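Local coordinates for Mll7089 protein (Mesorhizobium loti, PDB 2OZ8) that is of unknown function but resembles mandelate racemase-type enzymes of the enolase superfamily and may be a magnesium-dependent hydro-lyase, at residues Y136-F149 against K165-R179. Numbering follows the deposited sequence.
Sequences YASGLDFHLDDDAF and KIKVGHRDFDRDLRR. With SO4 (sulfate ion), chain D.
In the parallel β-α-β crossover of strand 132-138, helix 146-158 and strand 163-167, S138 bridges K165: K165 N donates to A137 O (2.8 Å) and G139 N to K165 O (3.3 Å). A water joins K165 O to S138 OG, also hydrogen-bonded to E317, and to L140 N. K165 lays its CE at the edge of the Y136 ring; its NZ bonds Y136 OH weakly, besides salt bridges to E224 and E317. Past the strand end, D141 OD1 accepts from K167 N (3.1 Å), reached from the syn side but 23° out of the carboxylate plane; K167 NZ forms a salt bridge with D196. The two segments come from successive β/α units of the TIM-barrel domain of this enolase-superfamily protein. R179, from helix 173-184, bends at chi2 and chi3, bringing NH1 and NH2 end-on to L144 O, before helix 146-158. NH1 also forms a salt bridge with D146 OD1 (2.7 Å), while D146 OD2 uses its syn lone pair for R178 NH1 (3.0 Å). R179 CD lies over the F149 ring as a CH-pi contact, and I166 CG2 touches F149 CE1. F142 and H170 form an offset stack, centroids 3.9 Å apart and planes at 15°; a sulfate, probably from the crystallisation liquor, meets H170 ND1 (weakly) and R171 N.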
ATOM      1  N   TYR A 136     -11.226  28.153  25.558  1.00 35.80           N
ATOM      2  CA  TYR A 136     -12.347  27.346  25.975  1.00 35.64           C
ATOM      3  C   TYR A 136     -12.132  26.950  27.412  1.00 35.61           C
ATOM      4  O   TYR A 136     -11.006  26.932  27.883  1.00 36.17           O
ATOM      5  CB  TYR A 136     -12.570  26.128  25.074  1.00 35.04           C
ATOM      6  CG  TYR A 136     -11.455  25.118  25.028  1.00 31.82           C
ATOM      7  CD1 TYR A 136     -11.450  24.058  25.897  1.00 32.98           C
ATOM      8  CD2 TYR A 136     -10.464  25.183  24.076  1.00 28.95           C
ATOM      9  CE1 TYR A 136     -10.478  23.085  25.836  1.00 33.14           C
ATOM     10  CE2 TYR A 136      -9.456  24.201  23.984  1.00 27.92           C
ATOM     11  CZ  TYR A 136      -9.484  23.160  24.881  1.00 31.38           C
ATOM     12  OH  TYR A 136      -8.539  22.172  24.909  1.00 34.41           O
ATOM     13  N   ALA A 137     -13.224  26.689  28.111  1.00 35.10           N
ATOM     14  CA  ALA A 137     -13.153  26.431  29.524  1.00 35.32           C
ATOM     15  C   ALA A 137     -13.054  24.922  29.696  1.00 34.44           C
ATOM     16  O   ALA A 137     -13.866  24.214  29.170  1.00 33.97           O
ATOM     17  CB  ALA A 137     -14.401  26.970  30.218  1.00 34.36           C
ATOM     18  N   SER A 138     -12.070  24.467  30.455  1.00 34.38           N
ATOM     19  CA  SER A 138     -11.758  23.072  30.597  1.00 34.60           C
ATOM     20  C   SER A 138     -11.697  22.704  32.068  1.00 35.94           C
ATOM     21  O   SER A 138     -10.905  23.228  32.826  1.00 37.21           O
ATOM     22  CB  SER A 138     -10.442  22.812  29.899  1.00 33.76           C
ATOM     23  OG  SER A 138     -10.005  21.504  30.090  1.00 32.41           O
ATOM     24  N   GLY A 139     -12.533  21.779  32.468  1.00 37.53           N
ATOM     25  CA  GLY A 139     -12.795  21.533  33.868  1.00 39.03           C
ATOM     26  C   GLY A 139     -11.831  20.589  34.530  1.00 40.58           C
ATOM     27  O   GLY A 139     -11.621  20.710  35.725  1.00 40.75           O
ATOM     28  N   LEU A 140     -11.213  19.677  33.764  1.00 41.20           N
ATOM     29  CA  LEU A 140     -10.322  18.621  34.337  1.00 41.59           C
ATOM     30  C   LEU A 140     -11.116  17.945  35.465  1.00 41.60           C
ATOM     31  O   LEU A 140     -10.620  17.701  36.573  1.00 41.35           O
ATOM     32  CB  LEU A 140      -8.975  19.227  34.828  1.00 40.99           C
ATOM     33  CG  LEU A 140      -8.237  20.208  33.879  1.00 41.72           C
ATOM     34  CD1 LEU A 140      -6.959  20.800  34.483  1.00 40.06           C
ATOM     35  CD2 LEU A 140      -7.896  19.581  32.482  1.00 42.53           C
ATOM     36  N   ASP A 141     -12.379  17.673  35.136  1.00 41.96           N
ATOM     37  CA  ASP A 141     -13.498  17.550  36.104  1.00 41.15           C
ATOM     38  C   ASP A 141     -13.894  16.152  36.358  1.00 40.35           C
ATOM     39  O   ASP A 141     -14.949  15.952  36.876  1.00 40.90           O
ATOM     40  CB  ASP A 141     -14.763  18.211  35.540  1.00 41.21           C
ATOM     41  CG  ASP A 141     -15.154  17.616  34.156  1.00 41.96           C
ATOM     42  OD1 ASP A 141     -14.542  18.072  33.183  1.00 43.15           O
ATOM     43  OD2 ASP A 141     -15.997  16.670  34.063  1.00 43.50           O
ATOM     44  N   PHE A 142     -13.097  15.180  35.986  1.00 40.83           N
ATOM     45  CA  PHE A 142     -13.536  13.806  36.108  1.00 41.93           C
ATOM     46  C   PHE A 142     -13.833  13.413  37.558  1.00 43.55           C
ATOM     47  O   PHE A 142     -14.662  12.548  37.826  1.00 44.38           O
ATOM     48  CB  PHE A 142     -12.468  12.875  35.530  1.00 42.13           C
ATOM     49  CG  PHE A 142     -12.926  11.469  35.344  1.00 41.99           C
ATOM     50  CD1 PHE A 142     -13.680  11.108  34.193  1.00 42.69           C
ATOM     51  CD2 PHE A 142     -12.645  10.509  36.312  1.00 40.14           C
ATOM     52  CE1 PHE A 142     -14.130   9.787  33.987  1.00 44.04           C
ATOM     53  CE2 PHE A 142     -13.073   9.170  36.139  1.00 43.38           C
ATOM     54  CZ  PHE A 142     -13.840   8.802  34.979  1.00 46.30           C
ATOM     55  N   HIS A 143     -13.153  14.044  38.509  1.00 45.12           N
ATOM     56  CA  HIS A 143     -13.255  13.607  39.900  1.00 45.87           C
ATOM     57  C   HIS A 143     -14.132  14.532  40.702  1.00 47.50           C
ATOM     58  O   HIS A 143     -14.488  14.227  41.842  1.00 48.17           O
ATOM     59  CB  HIS A 143     -11.875  13.480  40.506  1.00 44.73           C
ATOM     60  CG  HIS A 143     -11.088  12.372  39.904  1.00 43.05           C
ATOM     61  ND1 HIS A 143     -11.451  11.053  40.039  1.00 43.17           N
ATOM     62  CD2 HIS A 143      -9.978  12.379  39.134  1.00 44.46           C
ATOM     63  CE1 HIS A 143     -10.597  10.290  39.384  1.00 43.47           C
ATOM     64  NE2 HIS A 143      -9.690  11.070  38.829  1.00 45.69           N
ATOM     65  N   LEU A 144     -14.505  15.644  40.076  1.00 48.91           N
ATOM     66  CA  LEU A 144     -15.396  16.634  40.672  1.00 50.51           C
ATOM     67  C   LEU A 144     -16.775  16.065  41.049  1.00 51.60           C
ATOM     68  O   LEU A 144     -17.366  15.318  40.263  1.00 51.93           O
ATOM     69  CB  LEU A 144     -15.541  17.819  39.710  1.00 49.53           C
ATOM     70  CG  LEU A 144     -14.967  19.172  40.152  1.00 50.80           C
ATOM     71  CD1 LEU A 144     -13.734  19.043  41.047  1.00 51.18           C
ATOM     72  CD2 LEU A 144     -14.681  20.094  38.983  1.00 49.80           C
ATOM     73  N   ASP A 145     -17.288  16.421  42.229  1.00 52.72           N
ATOM     74  CA  ASP A 145     -18.687  16.109  42.554  1.00 54.68           C
ATOM     75  C   ASP A 145     -19.602  16.932  41.662  1.00 54.74           C
ATOM     76  O   ASP A 145     -19.221  18.015  41.211  1.00 54.88           O
ATOM     77  CB  ASP A 145     -19.022  16.292  44.058  1.00 55.59           C
ATOM     78  CG  ASP A 145     -18.868  17.747  44.548  1.00 60.22           C
ATOM     79  OD1 ASP A 145     -19.872  18.511  44.551  1.00 63.84           O
ATOM     80  OD2 ASP A 145     -17.742  18.142  44.952  1.00 65.38           O
ATOM     81  N   ASP A 146     -20.797  16.405  41.382  1.00 55.04           N
ATOM     82  CA  ASP A 146     -21.791  17.109  40.569  1.00 55.01           C
ATOM     83  C   ASP A 146     -21.979  18.572  40.942  1.00 54.92           C
ATOM     84  O   ASP A 146     -22.120  19.419  40.048  1.00 55.00           O
ATOM     85  CB  ASP A 146     -23.121  16.348  40.492  1.00 55.38           C
ATOM     86  CG  ASP A 146     -23.025  15.098  39.596  1.00 58.47           C
ATOM     87  OD1 ASP A 146     -21.985  14.947  38.902  1.00 59.65           O
ATOM     88  OD2 ASP A 146     -23.981  14.262  39.566  1.00 61.64           O
ATOM     89  N   ASP A 147     -21.917  18.887  42.235  1.00 54.58           N
ATOM     90  CA  ASP A 147     -22.018  20.287  42.654  1.00 54.57           C
ATOM     91  C   ASP A 147     -20.842  21.141  42.236  1.00 52.18           C
ATOM     92  O   ASP A 147     -21.046  22.265  41.774  1.00 53.02           O
ATOM     93  CB  ASP A 147     -22.238  20.479  44.164  1.00 55.93           C
ATOM     94  CG  ASP A 147     -22.244  21.975  44.550  1.00 61.82           C
ATOM     95  OD1 ASP A 147     -23.275  22.625  44.249  1.00 68.55           O
ATOM     96  OD2 ASP A 147     -21.220  22.527  45.081  1.00 65.85           O
ATOM     97  N   ALA A 148     -19.623  20.651  42.435  1.00 49.48           N
ATOM     98  CA  ALA A 148     -18.420  21.406  42.006  1.00 47.35           C
ATOM     99  C   ALA A 148     -18.335  21.642  40.478  1.00 46.06           C
ATOM    100  O   ALA A 148     -17.885  22.692  40.051  1.00 45.73           O
ATOM    101  CB  ALA A 148     -17.177  20.745  42.505  1.00 46.85           C
ATOM    102  N   PHE A 149     -18.780  20.657  39.689  1.00 44.40           N
ATOM    103  CA  PHE A 149     -18.833  20.720  38.245  1.00 43.89           C
ATOM    104  C   PHE A 149     -19.744  21.859  37.717  1.00 43.67           C
ATOM    105  O   PHE A 149     -19.296  22.707  36.936  1.00 42.82           O
ATOM    106  CB  PHE A 149     -19.233  19.319  37.748  1.00 43.85           C
ATOM    107  CG  PHE A 149     -19.449  19.185  36.263  1.00 42.47           C
ATOM    108  CD1 PHE A 149     -18.419  18.698  35.433  1.00 45.79           C
ATOM    109  CD2 PHE A 149     -20.699  19.419  35.704  1.00 41.18           C
ATOM    110  CE1 PHE A 149     -18.624  18.500  34.028  1.00 41.87           C
ATOM    111  CE2 PHE A 149     -20.930  19.241  34.341  1.00 41.99           C
ATOM    112  CZ  PHE A 149     -19.890  18.775  33.489  1.00 43.28           C
ATOM    113  N   LYS A 165     -15.040  22.091  27.770  1.00 36.28           N
ATOM    114  CA  LYS A 165     -14.546  20.722  27.640  1.00 36.63           C
ATOM    115  C   LYS A 165     -14.650  19.987  28.960  1.00 36.69           C
ATOM    116  O   LYS A 165     -14.201  20.487  29.992  1.00 37.30           O
ATOM    117  CB  LYS A 165     -13.102  20.682  27.169  1.00 36.79           C
ATOM    118  CG  LYS A 165     -12.619  19.280  26.819  1.00 37.86           C
ATOM    119  CD  LYS A 165     -11.129  19.050  27.197  1.00 40.89           C
ATOM    120  CE  LYS A 165     -10.201  19.749  26.275  1.00 42.59           C
ATOM    121  NZ  LYS A 165      -8.744  19.473  26.438  1.00 44.61           N
ATOM    122  N   ILE A 166     -15.230  18.792  28.897  1.00 35.73           N
ATOM    123  CA  ILE A 166     -15.381  17.928  30.027  1.00 35.21           C
ATOM    124  C   ILE A 166     -14.678  16.616  29.793  1.00 35.18           C
ATOM    125  O   ILE A 166     -14.410  16.234  28.630  1.00 35.56           O
ATOM    126  CB  ILE A 166     -16.868  17.686  30.368  1.00 35.86           C
ATOM    127  CG1 ILE A 166     -17.569  16.945  29.230  1.00 33.78           C
ATOM    128  CG2 ILE A 166     -17.541  19.065  30.719  1.00 34.96           C
ATOM    129  CD1 ILE A 166     -19.003  16.555  29.523  1.00 35.57           C
ATOM    130  N   LYS A 167     -14.373  15.946  30.905  1.00 34.13           N
ATOM    131  CA  LYS A 167     -13.697  14.653  30.911  1.00 34.49           C
ATOM    132  C   LYS A 167     -14.689  13.560  30.953  1.00 33.97           C
ATOM    133  O   LYS A 167     -15.596  13.614  31.753  1.00 33.99           O
ATOM    134  CB  LYS A 167     -12.784  14.510  32.128  1.00 33.70           C
ATOM    135  CG  LYS A 167     -11.714  15.579  32.186  1.00 35.76           C
ATOM    136  CD  LYS A 167     -10.704  15.492  31.085  1.00 32.58           C
ATOM    137  CE  LYS A 167      -9.545  16.457  31.285  1.00 35.37           C
ATOM    138  NZ  LYS A 167      -8.678  16.579  30.035  1.00 32.80           N
ATOM    139  N   VAL A 168     -14.502  12.554  30.109  1.00 34.12           N
ATOM    140  CA  VAL A 168     -15.399  11.407  30.100  1.00 34.35           C
ATOM    141  C   VAL A 168     -14.565  10.163  30.177  1.00 34.97           C
ATOM    142  O   VAL A 168     -13.376  10.250  30.432  1.00 35.28           O
ATOM    143  CB  VAL A 168     -16.349  11.387  28.852  1.00 34.55           C
ATOM    144  CG1 VAL A 168     -17.290  12.624  28.879  1.00 33.96           C
ATOM    145  CG2 VAL A 168     -15.556  11.318  27.569  1.00 32.32           C
ATOM    146  N   GLY A 169     -15.175   8.997  29.945  1.00 36.11           N
ATOM    147  CA  GLY A 169     -14.444   7.747  30.020  1.00 36.29           C
ATOM    148  C   GLY A 169     -14.771   6.924  31.236  1.00 38.04           C
ATOM    149  O   GLY A 169     -14.064   5.957  31.498  1.00 37.48           O
ATOM    150  N   HIS A 170     -15.826   7.297  31.982  1.00 39.38           N
ATOM    151  CA  HIS A 170     -16.384   6.427  33.034  1.00 42.29           C
ATOM    152  C   HIS A 170     -16.660   5.022  32.552  1.00 43.97           C
ATOM    153  O   HIS A 170     -17.178   4.838  31.435  1.00 44.14           O
ATOM    154  CB  HIS A 170     -17.683   7.010  33.642  1.00 42.81           C
ATOM    155  CG  HIS A 170     -17.421   8.095  34.620  1.00 45.92           C
ATOM    156  ND1 HIS A 170     -17.100   7.836  35.937  1.00 47.20           N
ATOM    157  CD2 HIS A 170     -17.278   9.431  34.447  1.00 50.11           C
ATOM    158  CE1 HIS A 170     -16.794   8.973  36.536  1.00 49.85           C
ATOM    159  NE2 HIS A 170     -16.903   9.958  35.660  1.00 50.80           N
ATOM    160  N   ARG A 171     -16.299   4.046  33.387  1.00 46.10           N
ATOM    161  CA  ARG A 171     -16.676   2.648  33.192  1.00 49.99           C
ATOM    162  C   ARG A 171     -18.180   2.486  32.895  1.00 49.04           C
ATOM    163  O   ARG A 171     -18.576   1.652  32.083  1.00 49.06           O
ATOM    164  CB  ARG A 171     -16.297   1.808  34.411  1.00 50.13           C
ATOM    165  CG  ARG A 171     -14.981   1.022  34.270  1.00 55.68           C
ATOM    166  CD  ARG A 171     -14.526   0.338  35.598  1.00 56.88           C
ATOM    167  NE  ARG A 171     -15.203  -0.957  35.883  1.00 71.95           N
ATOM    168  CZ  ARG A 171     -16.320  -1.114  36.618  1.00 74.41           C
ATOM    169  NH1 ARG A 171     -16.948  -0.069  37.173  1.00 74.81           N
ATOM    170  NH2 ARG A 171     -16.824  -2.335  36.794  1.00 76.71           N
ATOM    171  N   ASP A 172     -19.000   3.289  33.564  1.00 48.77           N
ATOM    172  CA  ASP A 172     -20.426   3.314  33.328  1.00 48.42           C
ATOM    173  C   ASP A 172     -20.701   4.485  32.385  1.00 47.07           C
ATOM    174  O   ASP A 172     -20.579   5.649  32.752  1.00 46.26           O
ATOM    175  CB  ASP A 172     -21.189   3.375  34.680  1.00 49.70           C
ATOM    176  CG  ASP A 172     -22.690   3.693  34.528  1.00 53.67           C
ATOM    177  OD1 ASP A 172     -23.444   2.995  33.803  1.00 60.02           O
ATOM    178  OD2 ASP A 172     -23.140   4.642  35.184  1.00 59.27           O
ATOM    179  N   PHE A 173     -21.036   4.153  31.137  1.00 45.52           N
ATOM    180  CA  PHE A 173     -21.309   5.159  30.118  1.00 43.60           C
ATOM    181  C   PHE A 173     -22.389   6.125  30.543  1.00 43.68           C
ATOM    182  O   PHE A 173     -22.357   7.281  30.160  1.00 44.50           O
ATOM    183  CB  PHE A 173     -21.632   4.515  28.766  1.00 42.45           C
ATOM    184  CG  PHE A 173     -21.754   5.491  27.651  1.00 39.62           C
ATOM    185  CD1 PHE A 173     -20.779   6.469  27.457  1.00 35.89           C
ATOM    186  CD2 PHE A 173     -22.833   5.439  26.785  1.00 38.11           C
ATOM    187  CE1 PHE A 173     -20.885   7.379  26.434  1.00 35.86           C
ATOM    188  CE2 PHE A 173     -22.945   6.371  25.727  1.00 37.97           C
ATOM    189  CZ  PHE A 173     -21.973   7.323  25.553  1.00 37.55           C
ATOM    190  N   ASP A 174     -23.323   5.685  31.376  1.00 44.56           N
ATOM    191  CA  ASP A 174     -24.364   6.584  31.879  1.00 45.56           C
ATOM    192  C   ASP A 174     -23.830   7.785  32.660  1.00 44.68           C
ATOM    193  O   ASP A 174     -24.399   8.845  32.578  1.00 45.04           O
ATOM    194  CB  ASP A 174     -25.448   5.810  32.645  1.00 46.66           C
ATOM    195  CG  ASP A 174     -26.530   5.276  31.728  1.00 51.21           C
ATOM    196  OD1 ASP A 174     -27.144   6.087  30.986  1.00 57.87           O
ATOM    197  OD2 ASP A 174     -26.772   4.051  31.718  1.00 56.74           O
ATOM    198  N   ARG A 175     -22.720   7.629  33.376  1.00 44.87           N
ATOM    199  CA  ARG A 175     -22.042   8.744  34.060  1.00 45.99           C
ATOM    200  C   ARG A 175     -21.525   9.855  33.090  1.00 44.41           C
ATOM    201  O   ARG A 175     -21.732  11.061  33.346  1.00 44.46           O
ATOM    202  CB  ARG A 175     -20.966   8.200  35.006  1.00 45.49           C
ATOM    203  CG  ARG A 175     -20.345   9.237  35.982  1.00 51.45           C
ATOM    204  CD  ARG A 175     -19.907   8.633  37.391  1.00 52.56           C
ATOM    205  NE  ARG A 175     -21.005   8.118  38.228  1.00 67.21           N
ATOM    206  CZ  ARG A 175     -21.085   6.871  38.724  1.00 71.31           C
ATOM    207  NH1 ARG A 175     -20.115   5.982  38.497  1.00 73.85           N
ATOM    208  NH2 ARG A 175     -22.144   6.514  39.457  1.00 70.62           N
ATOM    209  N   ASP A 176     -20.908   9.456  31.964  1.00 43.00           N
ATOM    210  CA  ASP A 176     -20.590  10.367  30.850  1.00 41.30           C
ATOM    211  C   ASP A 176     -21.835  11.024  30.278  1.00 41.06           C
ATOM    212  O   ASP A 176     -21.836  12.235  29.983  1.00 40.22           O
ATOM    213  CB  ASP A 176     -19.918   9.641  29.690  1.00 40.92           C
ATOM    214  CG  ASP A 176     -18.597   9.000  30.069  1.00 40.49           C
ATOM    215  OD1 ASP A 176     -18.087   9.224  31.171  1.00 41.52           O
ATOM    216  OD2 ASP A 176     -18.040   8.275  29.237  1.00 41.70           O
ATOM    217  N   LEU A 177     -22.903  10.258  30.082  1.00 40.15           N
ATOM    218  CA  LEU A 177     -24.098  10.934  29.558  1.00 40.17           C
ATOM    219  C   LEU A 177     -24.695  11.915  30.544  1.00 40.31           C
ATOM    220  O   LEU A 177     -25.193  12.980  30.166  1.00 40.97           O
ATOM    221  CB  LEU A 177     -25.144   9.954  29.058  1.00 40.34           C
ATOM    222  CG  LEU A 177     -24.827   9.232  27.758  1.00 39.88           C
ATOM    223  CD1 LEU A 177     -25.829   8.083  27.580  1.00 38.67           C
ATOM    224  CD2 LEU A 177     -24.864  10.216  26.578  1.00 38.55           C
ATOM    225  N   ARG A 178     -24.615  11.572  31.818  1.00 40.91           N
ATOM    226  CA  ARG A 178     -25.095  12.450  32.841  1.00 42.29           C
ATOM    227  C   ARG A 178     -24.300  13.734  32.922  1.00 41.13           C
ATOM    228  O   ARG A 178     -24.899  14.812  33.051  1.00 41.25           O
ATOM    229  CB  ARG A 178     -25.033  11.743  34.176  1.00 44.15           C
ATOM    230  CG  ARG A 178     -26.179  12.077  35.137  1.00 48.65           C
ATOM    231  CD  ARG A 178     -26.589  10.746  35.844  1.00 55.68           C
ATOM    232  NE  ARG A 178     -25.462  10.193  36.610  1.00 59.02           N
ATOM    233  CZ  ARG A 178     -24.765  10.889  37.520  1.00 62.39           C
ATOM    234  NH1 ARG A 178     -25.073  12.194  37.754  1.00 59.13           N
ATOM    235  NH2 ARG A 178     -23.756  10.286  38.186  1.00 61.36           N
ATOM    236  N   ARG A 179     -22.963  13.635  32.872  1.00 40.45           N
ATOM    237  CA  ARG A 179     -22.118  14.848  32.860  1.00 40.61           C
ATOM    238  C   ARG A 179     -22.454  15.798  31.700  1.00 39.89           C
ATOM    239  O   ARG A 179     -22.464  16.996  31.897  1.00 39.49           O
ATOM    240  CB  ARG A 179     -20.612  14.524  32.854  1.00 41.10           C
ATOM    241  CG  ARG A 179     -20.108  13.887  34.132  1.00 43.99           C
ATOM    242  CD  ARG A 179     -20.331  14.793  35.383  1.00 50.56           C
ATOM    243  NE  ARG A 179     -19.093  15.424  35.849  1.00 50.84           N
ATOM    244  CZ  ARG A 179     -18.688  15.515  37.113  1.00 49.19           C
ATOM    245  NH1 ARG A 179     -19.423  15.050  38.111  1.00 47.42           N
ATOM    246  NH2 ARG A 179     -17.534  16.121  37.367  1.00 50.04           N
TER
HETATM  247  S   SO4 D 389     -14.694   5.043  36.680  1.00 57.59           S
HETATM  248  O1  SO4 D 389     -13.320   5.566  36.521  1.00 59.47           O
HETATM  249  O2  SO4 D 389     -14.991   4.436  35.378  1.00 61.92           O
HETATM  250  O3  SO4 D 389     -14.848   4.004  37.716  1.00 58.65           O
HETATM  251  O4  SO4 D 389     -15.608   6.140  37.059  1.00 60.66           O
HETATM  252  O   HOH W   1     -11.331  19.512  30.841  1.00 38.83           O